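PDB 6THL: Box C/D snoRNA protein 1 from Saccharomyces cerevisiae, which is required for the accumulation of box C/D snoRNAs and so for their processing, their transport to the nucleolus and ribosome biogenesis. Local coordinates for residues G14-M19 with N157-E162; S44-L49 with F163-V168; L75-G80 with E111-L116. One frame throughout, in Å; residues are numbered along the deposited sequence.

Contact 1 of 3, residues G14-M19 with N157-E162; sequences GVNCLM and NTTVIE
Asn-16, Cys-17 and Leu-18 pair in parallel with Thr-159, Val-160 and Ile-161. Strand 15-18 is the middle strand of a small mixed sheet, with 11-12 antiparallel on its other edge. The backbone of Asn-16 bonds twice: its N to Thr-158 O, and its O to Val-160 N. Leu-18 N continues the ladder to Val-160 O, 2.9 Å away and almost straight. The last rung, from Glu-162 N to Leu-18 O, is weak.

The side chain of Asn-16 lies beside that of Thr-159 and points the same way. Asn-16 CB sits 3.3 Å from Thr-158 O and as near to Thr-159 OG1. Asn-16 CG, anti to the backbone N (chi1 174°), lies 3.4 Å from Thr-159 OG1. At the tip, Asn-16 ND2 donates to Thr-159 OG1 over 2.6 Å, 17° out of the amide plane. Leu-18 CG lies against Thr-159 CG2 on this same face. On the face of Cys-17 and Val-160 the contacts are apolar: Val-160 CG2 meets Cys-17 SG and, at the strand start, Val-15 CG1. Val-15 and Cys-17 also touch Trp-43 of strand 40-49. Past the strands, Glu-162 OE1 is hydrogen-bonded to Leu-20 N. Glu-162 OE2 is hydrogen-bonded to Asn-30 ND2 and rests 3.6 Å from Met-19 SD.

Contact 2 of 3, residues S44-L49 with F163-V168; sequences SVEWIL and FPTIFV
Glu-46 and Thr-165 stand side by side on one face of a parallel strand pair, 44-49 with 165-168, near the centre of the chain. The pair belongs to the large mixed sheet of the BCD1 domain, the part of the longer protein held in this chain. Glu-46 is extended, with CG anti to the backbone N (chi1 177°), and this carries its carboxylate alongside the threonine. Thr-165 OG1 donates to Glu-46 OE2 over 3.0 Å, on the anti side and somewhat out of the carboxylate plane. Next on this face, the Ile-48 side chain crosses that of Thr-165 at a slant, and Ile-48 CD1 touches Thr-165 CG2. Ile-48 CG2 lies 3.8 Å from Phe-167 CD2, and these two side chains point the same way.

Trp-47 and Ile-166 share the opposite face and also point alike. Trp-47 CZ3 is 4.0 Å from Ile-166 CG2. Val-168 CG2 comes to the edge of the indole, near its plane, and Leu-49 CD2 packs on Val-168 CB at 3.6 Å. At the start of the pair, Ser-44 CB lies over one face of the Phe-163 ring, while Glu-46 N is at the ring edge. The side chains of Val-45 and Pro-164 cross at about a right angle, touching through Val-45 CG1 and Pro-164 CG.

Four backbone hydrogen bonds join the strands, beginning with Glu-46 N to Pro-164 O (2.9 Å, nearly straight). Arg-26 forms a salt bridge with Glu-46 OE2 and a cation-pi contact with Phe-163. One carboxylate oxygen is therefore held by both a hydroxyl and a guanidinium group, which would favour the ionised form of Glu-46.

Contact 3 of 3, residues L75-G80 with E111-L116; sequences LVQGMG and ERTQIL
Val-76 faces the helix 109-117 with both methyl groups. Val-76 CG1 lies 3.7 Å from Leu-116 CB, and the two side chains slide past each other in opposite directions. Val-76 CG2 lies 3.7 Å from Thr-113 CG2, where the side chains cross at a slant. The two branches thus touch residues about one helical turn apart. Gln-77 adds a lighter touch: Gln-77 CG is 4.0 Å from Thr-113 CG2. Met-79 and Leu-116 reach toward each other and meet tip to tip. Leu-116 CD1 is 3.5 Å from Met-79 SD and 3.6 Å from Met-79 CE.

The next shell sets these groups in place. Thr-113 has CG2 anti to the backbone N, and this turns the methyl to Val-76 and Gln-77. Its OG1 is hydrogen-bonded to Lys-109 O, one turn earlier in the helix. Residues 75-77 have helical backbone angles, but the bonds inside the turn, Gly-78 N to Leu-75 O and Met-79 N to Val-76 O, are weak. Met-79 O accepts a hydrogen bond from Ser-66 OG, and the Met-79 side chain packs on Trp-47, Phe-123 and Cys-87. Gly-80 then takes the N-cap position of helix 81-90, with backbone angles that suit glycine.

Further out, Phe-84 of that helix touches Leu-116, and Ile-146 touches Val-76. The contact packs helix 109-117 against the loop between strand 62-70 and helix 81-90. No hydrogen bond spans it. Aliphatic and thioether groups meet instead, so across these two segments the contact rests on apolar packing, while the threonine hydroxyl is satisfied within its own helix.

In the fold
Contact 2 is the core of the three, with its centre about 3 Å from that of the chain. The centres of contacts 1 and 3 lie about 13 and 12 Å out, on opposite sides of the chain's centre. Strands 159-161 and 165-169 follow each other, and each pairs in parallel with an earlier strand, in a different sheet. Contacts 1 and 2 are thus backbone ladders, whereas contact 3 is side-chain packing alone. Contact 1 is the more open, with partly exposed polar side chains. Contact 2 has a charged group on one face and apolar side chains on the other. From that apolar face Trp-47 reaches contact 3, with Trp-47 CH2 3.6 Å from Leu-75 CG.

Contact 1 of 3, residues G14-M19 with N157-E162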
loop_
_atom_site.group_PDB
_atom_site.type_symbol
_atom_site.label_atom_id
_atom_site.label_comp_id
_atom_site.label_asym_id
_atom_site.label_seq_id
_atom_site.Cartn_x
_atom_site.Cartn_y
_atom_site.Cartn_z
ATOM N N GLY B 14 6.817 5.496 31.455
ATOM C CA GLY B 14 5.478 5.470 32.041
ATOM C C GLY B 14 4.457 4.864 31.114
ATOM O O GLY B 14 3.593 4.101 31.542
ATOM N N VAL B 15 4.569 5.188 29.833
ATOM C CA VAL B 15 3.583 4.776 28.853
ATOM C C VAL B 15 3.592 3.288 28.646
ATOM O O VAL B 15 4.673 2.681 28.447
ATOM C CB VAL B 15 3.835 5.413 27.489
ATOM C CG1 VAL B 15 2.913 4.787 26.455
ATOM C CG2 VAL B 15 3.600 6.909 27.577
ATOM N N ASN B 16 2.385 2.719 28.672
ATOM C CA ASN B 16 2.236 1.295 28.466
ATOM C C ASN B 16 2.080 0.965 26.975
ATOM O O ASN B 16 0.997 1.203 26.411
ATOM C CB ASN B 16 1.050 0.765 29.255
ATOM C CG ASN B 16 0.772 -0.688 28.946
ATOM O OD1 ASN B 16 1.520 -1.593 29.334
ATOM N ND2 ASN B 16 -0.304 -0.921 28.233
ATOM N N CYS B 17 3.138 0.408 26.347
ATOM C CA CYS B 17 3.186 0.263 24.852
ATOM C C CYS B 17 2.939 -1.131 24.336
ATOM O O CYS B 17 3.739 -2.006 24.564
ATOM C CB CYS B 17 4.508 0.769 24.290
ATOM S SG CYS B 17 4.850 2.381 24.958
ATOM N N LEU B 18 1.841 -1.344 23.626
ATOM C CA LEU B 18 1.594 -2.662 23.032
ATOM C C LEU B 18 2.375 -2.790 21.735
ATOM O O LEU B 18 2.345 -1.916 20.864
ATOM C CB LEU B 18 0.110 -2.927 22.785
ATOM C CG LEU B 18 -0.735 -2.825 24.038
ATOM C CD1 LEU B 18 -2.202 -3.093 23.737
ATOM C CD2 LEU B 18 -0.189 -3.796 25.052
ATOM N N MET B 19 3.080 -3.905 21.648
ATOM C CA MET B 19 4.019 -4.145 20.592
ATOM C C MET B 19 3.456 -5.253 19.710
ATOM O O MET B 19 3.083 -6.333 20.172
ATOM C CB MET B 19 5.385 -4.491 21.199
ATOM C CG MET B 19 5.960 -3.318 21.990
ATOM S SD MET B 19 6.554 -2.006 20.885
ATOM C CE MET B 19 5.913 -0.571 21.711
ATOM N N ASN B 157 0.283 7.702 32.000
ATOM C CA ASN B 157 -0.396 6.502 32.491
ATOM C C ASN B 157 -1.461 6.121 31.475
ATOM O O ASN B 157 -2.626 6.020 31.813
ATOM C CB ASN B 157 -0.984 6.798 33.886
ATOM C CG ASN B 157 -1.079 5.562 34.776
ATOM O OD1 ASN B 157 -0.152 4.760 34.857
ATOM N ND2 ASN B 157 -2.196 5.433 35.482
ATOM N N THR B 158 -1.066 5.983 30.208
ATOM C CA THR B 158 -1.977 5.540 29.134
ATOM C C THR B 158 -1.486 4.251 28.541
ATOM O O THR B 158 -0.471 3.679 28.942
ATOM C CB THR B 158 -2.046 6.513 27.932
ATOM O OG1 THR B 158 -0.717 6.907 27.563
ATOM C CG2 THR B 158 -2.925 7.736 28.216
ATOM N N THR B 159 -2.212 3.808 27.536
ATOM C CA THR B 159 -1.700 2.779 26.661
ATOM C C THR B 159 -1.720 3.243 25.208
ATOM O O THR B 159 -2.658 3.966 24.789
ATOM C CB THR B 159 -2.475 1.476 26.903
ATOM O OG1 THR B 159 -2.095 0.979 28.192
ATOM C CG2 THR B 159 -2.201 0.401 25.815
ATOM N N VAL B 160 -0.661 2.875 24.459
ATOM C CA VAL B 160 -0.668 3.061 23.002
ATOM C C VAL B 160 -0.460 1.771 22.287
ATOM O O VAL B 160 0.101 0.835 22.823
ATOM C CB VAL B 160 0.383 4.050 22.527
ATOM C CG1 VAL B 160 -0.041 5.471 22.895
ATOM C CG2 VAL B 160 1.754 3.688 23.085
ATOM N N ILE B 161 -0.951 1.694 21.068
ATOM C CA ILE B 161 -0.551 0.598 20.213
ATOM C C ILE B 161 0.685 1.091 19.483
ATOM O O ILE B 161 0.629 1.923 18.547
ATOM C CB ILE B 161 -1.653 0.164 19.264
ATOM C CG1 ILE B 161 -2.660 -0.641 20.072
ATOM C CG2 ILE B 161 -1.060 -0.731 18.181
ATOM C CD1 ILE B 161 -3.993 -0.788 19.415
ATOM N N GLU B 162 1.814 0.621 19.998
ATOM C CA GLU B 162 3.140 0.990 19.506
ATOM C C GLU B 162 3.512 2.445 19.827
ATOM O O GLU B 162 4.672 2.760 20.150
ATOM C CB GLU B 162 3.281 0.703 17.989
ATOM C CG GLU B 162 3.111 -0.757 17.587
ATOM C CD GLU B 162 4.388 -1.566 17.606
ATOM O OE1 GLU B 162 4.284 -2.810 17.633
ATOM O OE2 GLU B 162 5.487 -0.987 17.570
#

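Contact 2 of 3, residues S44-L49 with F163-V168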
loop_
_atom_site.group_PDB
_atom_site.type_symbol
_atom_site.label_atom_id
_atom_site.label_comp_id
_atom_site.label_asym_id
_atom_site.label_seq_id
_atom_site.Cartn_x
_atom_site.Cartn_y
_atom_site.Cartn_z
ATOM N N SER B 44 7.325 8.657 17.734
ATOM C CA SER B 44 6.569 8.720 16.526
ATOM C C SER B 44 5.104 8.917 16.979
ATOM O O SER B 44 4.636 8.235 17.903
ATOM C CB SER B 44 6.789 7.431 15.727
ATOM O OG SER B 44 8.116 6.951 15.940
ATOM N N VAL B 45 4.388 9.863 16.389
ATOM C CA VAL B 45 2.954 9.860 16.567
ATOM C C VAL B 45 2.276 9.701 15.195
ATOM O O VAL B 45 2.816 10.119 14.168
ATOM C CB VAL B 45 2.420 11.101 17.359
ATOM C CG1 VAL B 45 3.267 11.398 18.587
ATOM C CG2 VAL B 45 2.324 12.331 16.490
ATOM N N GLU B 46 1.092 9.088 15.191
ATOM C CA GLU B 46 0.255 9.033 13.988
ATOM C C GLU B 46 -0.828 10.144 13.981
ATOM O O GLU B 46 -1.821 10.102 14.713
ATOM C CB GLU B 46 -0.383 7.643 13.841
ATOM C CG GLU B 46 -1.311 7.573 12.646
ATOM C CD GLU B 46 -2.041 6.275 12.557
ATOM O OE1 GLU B 46 -2.555 6.019 11.454
ATOM O OE2 GLU B 46 -2.095 5.521 13.561
ATOM N N TRP B 47 -0.623 11.147 13.150
ATOM C CA TRP B 47 -1.579 12.223 13.040
ATOM C C TRP B 47 -2.686 11.759 12.125
ATOM O O TRP B 47 -2.424 11.238 11.062
ATOM C CB TRP B 47 -0.919 13.486 12.476
ATOM C CG TRP B 47 0.071 14.061 13.391
ATOM C CD1 TRP B 47 1.411 13.913 13.337
ATOM C CD2 TRP B 47 -0.204 14.864 14.536
ATOM N NE1 TRP B 47 2.002 14.587 14.383
ATOM C CE2 TRP B 47 1.023 15.176 15.131
ATOM C CE3 TRP B 47 -1.381 15.355 15.115
ATOM C CZ2 TRP B 47 1.117 15.961 16.265
ATOM C CZ3 TRP B 47 -1.286 16.132 16.264
ATOM C CH2 TRP B 47 -0.049 16.429 16.821
ATOM N N ILE B 48 -3.926 11.920 12.559
ATOM C CA ILE B 48 -5.076 11.711 11.694
ATOM C C ILE B 48 -5.934 12.966 11.750
ATOM O O ILE B 48 -6.537 13.270 12.780
ATOM C CB ILE B 48 -5.909 10.505 12.143
ATOM C CG1 ILE B 48 -5.128 9.203 11.926
ATOM C CG2 ILE B 48 -7.207 10.459 11.369
ATOM C CD1 ILE B 48 -5.644 8.038 12.722
ATOM N N LEU B 49 -5.967 13.691 10.633
ATOM C CA LEU B 49 -6.719 14.932 10.497
ATOM C C LEU B 49 -8.083 14.630 9.935
ATOM O O LEU B 49 -8.186 14.042 8.850
ATOM C CB LEU B 49 -5.983 15.879 9.541
ATOM C CG LEU B 49 -4.532 16.171 9.938
ATOM C CD1 LEU B 49 -4.025 17.362 9.151
ATOM C CD2 LEU B 49 -4.343 16.440 11.416
ATOM N N PHE B 163 2.545 3.335 19.727
ATOM C CA PHE B 163 2.843 4.750 19.713
ATOM C C PHE B 163 1.535 5.467 19.452
ATOM O O PHE B 163 0.684 4.981 18.681
ATOM C CB PHE B 163 3.936 5.156 18.657
ATOM C CG PHE B 163 3.507 5.029 17.190
ATOM C CD1 PHE B 163 3.062 6.109 16.491
ATOM C CD2 PHE B 163 3.586 3.819 16.522
ATOM C CE1 PHE B 163 2.681 5.991 15.163
ATOM C CE2 PHE B 163 3.201 3.691 15.200
ATOM C CZ PHE B 163 2.761 4.782 14.515
ATOM N N PRO B 164 1.372 6.622 20.087
ATOM C CA PRO B 164 0.131 7.370 20.012
ATOM C C PRO B 164 -0.396 7.569 18.599
ATOM O O PRO B 164 0.369 7.811 17.663
ATOM C CB PRO B 164 0.509 8.736 20.609
ATOM C CG PRO B 164 2.002 8.785 20.569
ATOM C CD PRO B 164 2.426 7.376 20.788
ATOM N N THR B 165 -1.705 7.453 18.473
ATOM C CA THR B 165 -2.416 7.938 17.313
ATOM C C THR B 165 -3.205 9.160 17.834
ATOM O O THR B 165 -3.641 9.151 18.990
ATOM C CB THR B 165 -3.336 6.824 16.782
ATOM O OG1 THR B 165 -2.550 5.644 16.511
ATOM C CG2 THR B 165 -4.089 7.267 15.556
ATOM N N ILE B 166 -3.350 10.216 17.033
ATOM C CA ILE B 166 -3.898 11.466 17.533
ATOM C C ILE B 166 -4.783 12.112 16.505
ATOM O O ILE B 166 -4.291 12.609 15.493
ATOM C CB ILE B 166 -2.820 12.516 17.887
ATOM C CG1 ILE B 166 -1.719 11.960 18.801
ATOM C CG2 ILE B 166 -3.482 13.734 18.533
ATOM C CD1 ILE B 166 -2.155 11.702 20.219
ATOM N N PHE B 167 -6.084 12.125 16.806
ATOM C CA PHE B 167 -7.135 12.605 15.924
ATOM C C PHE B 167 -7.318 14.088 16.140
ATOM O O PHE B 167 -7.192 14.585 17.277
ATOM C CB PHE B 167 -8.484 11.934 16.236
ATOM C CG PHE B 167 -8.536 10.471 15.925
ATOM C CD1 PHE B 167 -8.129 9.543 16.866
ATOM C CD2 PHE B 167 -9.043 10.025 14.712
ATOM C CE1 PHE B 167 -8.180 8.193 16.606
ATOM C CE2 PHE B 167 -9.077 8.667 14.443
ATOM C CZ PHE B 167 -8.637 7.744 15.400
ATOM N N VAL B 168 -7.658 14.766 15.041
ATOM C CA VAL B 168 -7.780 16.200 14.970
ATOM C C VAL B 168 -9.085 16.485 14.219
ATOM O O VAL B 168 -9.354 15.897 13.178
ATOM C CB VAL B 168 -6.549 16.829 14.256
ATOM C CG1 VAL B 168 -6.616 18.347 14.266
ATOM C CG2 VAL B 168 -5.266 16.453 14.952
#

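Contact 3 of 3, residues L75-G80 with E111-L116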
loop_
_atom_site.group_PDB
_atom_site.type_symbol
_atom_site.label_atom_id
_atom_site.label_comp_id
_atom_site.label_asym_id
_atom_site.label_seq_id
_atom_site.Cartn_x
_atom_site.Cartn_y
_atom_site.Cartn_z
ATOM N N LEU B 75 2.258 19.321 22.472
ATOM C CA LEU B 75 1.822 18.556 21.285
ATOM C C LEU B 75 1.876 19.314 19.938
ATOM O O LEU B 75 2.323 18.774 18.926
ATOM C CB LEU B 75 0.414 18.020 21.493
ATOM C CG LEU B 75 -0.087 17.096 20.378
ATOM C CD1 LEU B 75 0.707 15.786 20.344
ATOM C CD2 LEU B 75 -1.583 16.833 20.513
ATOM N N VAL B 76 1.399 20.549 19.907
ATOM C CA VAL B 76 1.532 21.357 18.699
ATOM C C VAL B 76 3.000 21.545 18.281
ATOM O O VAL B 76 3.284 21.649 17.091
ATOM C CB VAL B 76 0.857 22.746 18.839
ATOM C CG1 VAL B 76 -0.656 22.595 18.874
ATOM C CG2 VAL B 76 1.366 23.512 20.069
ATOM N N GLN B 77 3.921 21.611 19.252
ATOM C CA GLN B 77 5.350 21.856 18.969
ATOM C C GLN B 77 5.975 20.778 18.074
ATOM O O GLN B 77 6.916 21.055 17.333
ATOM C CB GLN B 77 6.182 21.945 20.265
ATOM C CG GLN B 77 6.036 23.226 21.077
ATOM C CD GLN B 77 6.963 23.260 22.297
ATOM O OE1 GLN B 77 7.800 22.375 22.494
ATOM N NE2 GLN B 77 6.812 24.291 23.123
ATOM N N GLY B 78 5.457 19.554 18.176
ATOM C CA GLY B 78 5.988 18.402 17.441
ATOM C C GLY B 78 5.044 17.902 16.368
ATOM O O GLY B 78 4.911 16.701 16.168
ATOM N N MET B 79 4.386 18.825 15.676
ATOM C CA MET B 79 3.492 18.473 14.593
ATOM C C MET B 79 4.402 18.257 13.386
ATOM O O MET B 79 5.090 17.232 13.310
ATOM C CB MET B 79 2.425 19.551 14.390
ATOM C CG MET B 79 1.463 19.302 13.231
ATOM S SD MET B 79 -0.150 20.135 13.342
ATOM C CE MET B 79 -0.745 19.585 14.959
ATOM N N GLY B 80 4.474 19.224 12.483
ATOM C CA GLY B 80 5.282 19.082 11.301
ATOM C C GLY B 80 4.682 19.992 10.279
ATOM O O GLY B 80 3.460 20.113 10.219
ATOM N N GLU B 111 5.411 30.490 14.821
ATOM C CA GLU B 111 4.091 30.980 14.472
ATOM C C GLU B 111 3.142 29.799 14.364
ATOM O O GLU B 111 2.065 29.828 14.953
ATOM C CB GLU B 111 4.142 31.759 13.139
ATOM C CG GLU B 111 4.683 33.192 13.247
ATOM C CD GLU B 111 5.794 33.533 12.241
ATOM O OE1 GLU B 111 5.844 32.939 11.132
ATOM O OE2 GLU B 111 6.629 34.414 12.567
ATOM N N ARG B 112 3.540 28.768 13.607
ATOM C CA ARG B 112 2.715 27.561 13.396
ATOM C C ARG B 112 2.190 27.056 14.721
ATOM O O ARG B 112 0.984 26.836 14.889
ATOM C CB ARG B 112 3.530 26.425 12.772
ATOM C CG ARG B 112 3.563 26.379 11.253
ATOM C CD ARG B 112 3.969 24.991 10.786
ATOM N NE ARG B 112 4.969 24.389 11.671
ATOM C CZ ARG B 112 6.285 24.468 11.500
ATOM N NH1 ARG B 112 6.808 25.125 10.459
ATOM N NH2 ARG B 112 7.081 23.886 12.388
ATOM N N THR B 113 3.130 26.870 15.648
ATOM C CA THR B 113 2.836 26.500 17.014
ATOM C C THR B 113 1.798 27.454 17.593
ATOM O O THR B 113 0.838 27.015 18.219
ATOM C CB THR B 113 4.136 26.489 17.841
ATOM O OG1 THR B 113 5.044 25.551 17.251
ATOM C CG2 THR B 113 3.895 26.077 19.283
ATOM N N GLN B 114 1.970 28.745 17.318
ATOM C CA GLN B 114 1.139 29.825 17.873
ATOM C C GLN B 114 -0.266 29.900 17.249
ATOM O O GLN B 114 -1.229 30.269 17.920
ATOM C CB GLN B 114 1.883 31.155 17.668
ATOM C CG GLN B 114 1.690 32.258 18.702
ATOM C CD GLN B 114 2.364 33.551 18.244
ATOM O OE1 GLN B 114 3.423 33.948 18.756
ATOM N NE2 GLN B 114 1.768 34.191 17.235
ATOM N N ILE B 115 -0.380 29.558 15.972
ATOM C CA ILE B 115 -1.674 29.625 15.269
ATOM C C ILE B 115 -2.590 28.443 15.583
ATOM O O ILE B 115 -3.808 28.581 15.502
ATOM C CB ILE B 115 -1.515 29.720 13.728
ATOM C CG1 ILE B 115 -0.660 30.946 13.348
ATOM C CG2 ILE B 115 -2.888 29.783 13.045
ATOM C CD1 ILE B 115 -0.043 30.874 11.969
ATOM N N LEU B 116 -2.014 27.287 15.921
ATOM C CA LEU B 116 -2.815 26.119 16.315
ATOM C C LEU B 116 -3.372 26.273 17.733
ATOM O O LEU B 116 -4.372 25.652 18.063
ATOM C CB LEU B 116 -2.014 24.811 16.219
ATOM C CG LEU B 116 -1.310 24.470 14.893
ATOM C CD1 LEU B 116 -0.592 23.137 15.033
ATOM C CD2 LEU B 116 -2.238 24.444 13.691
#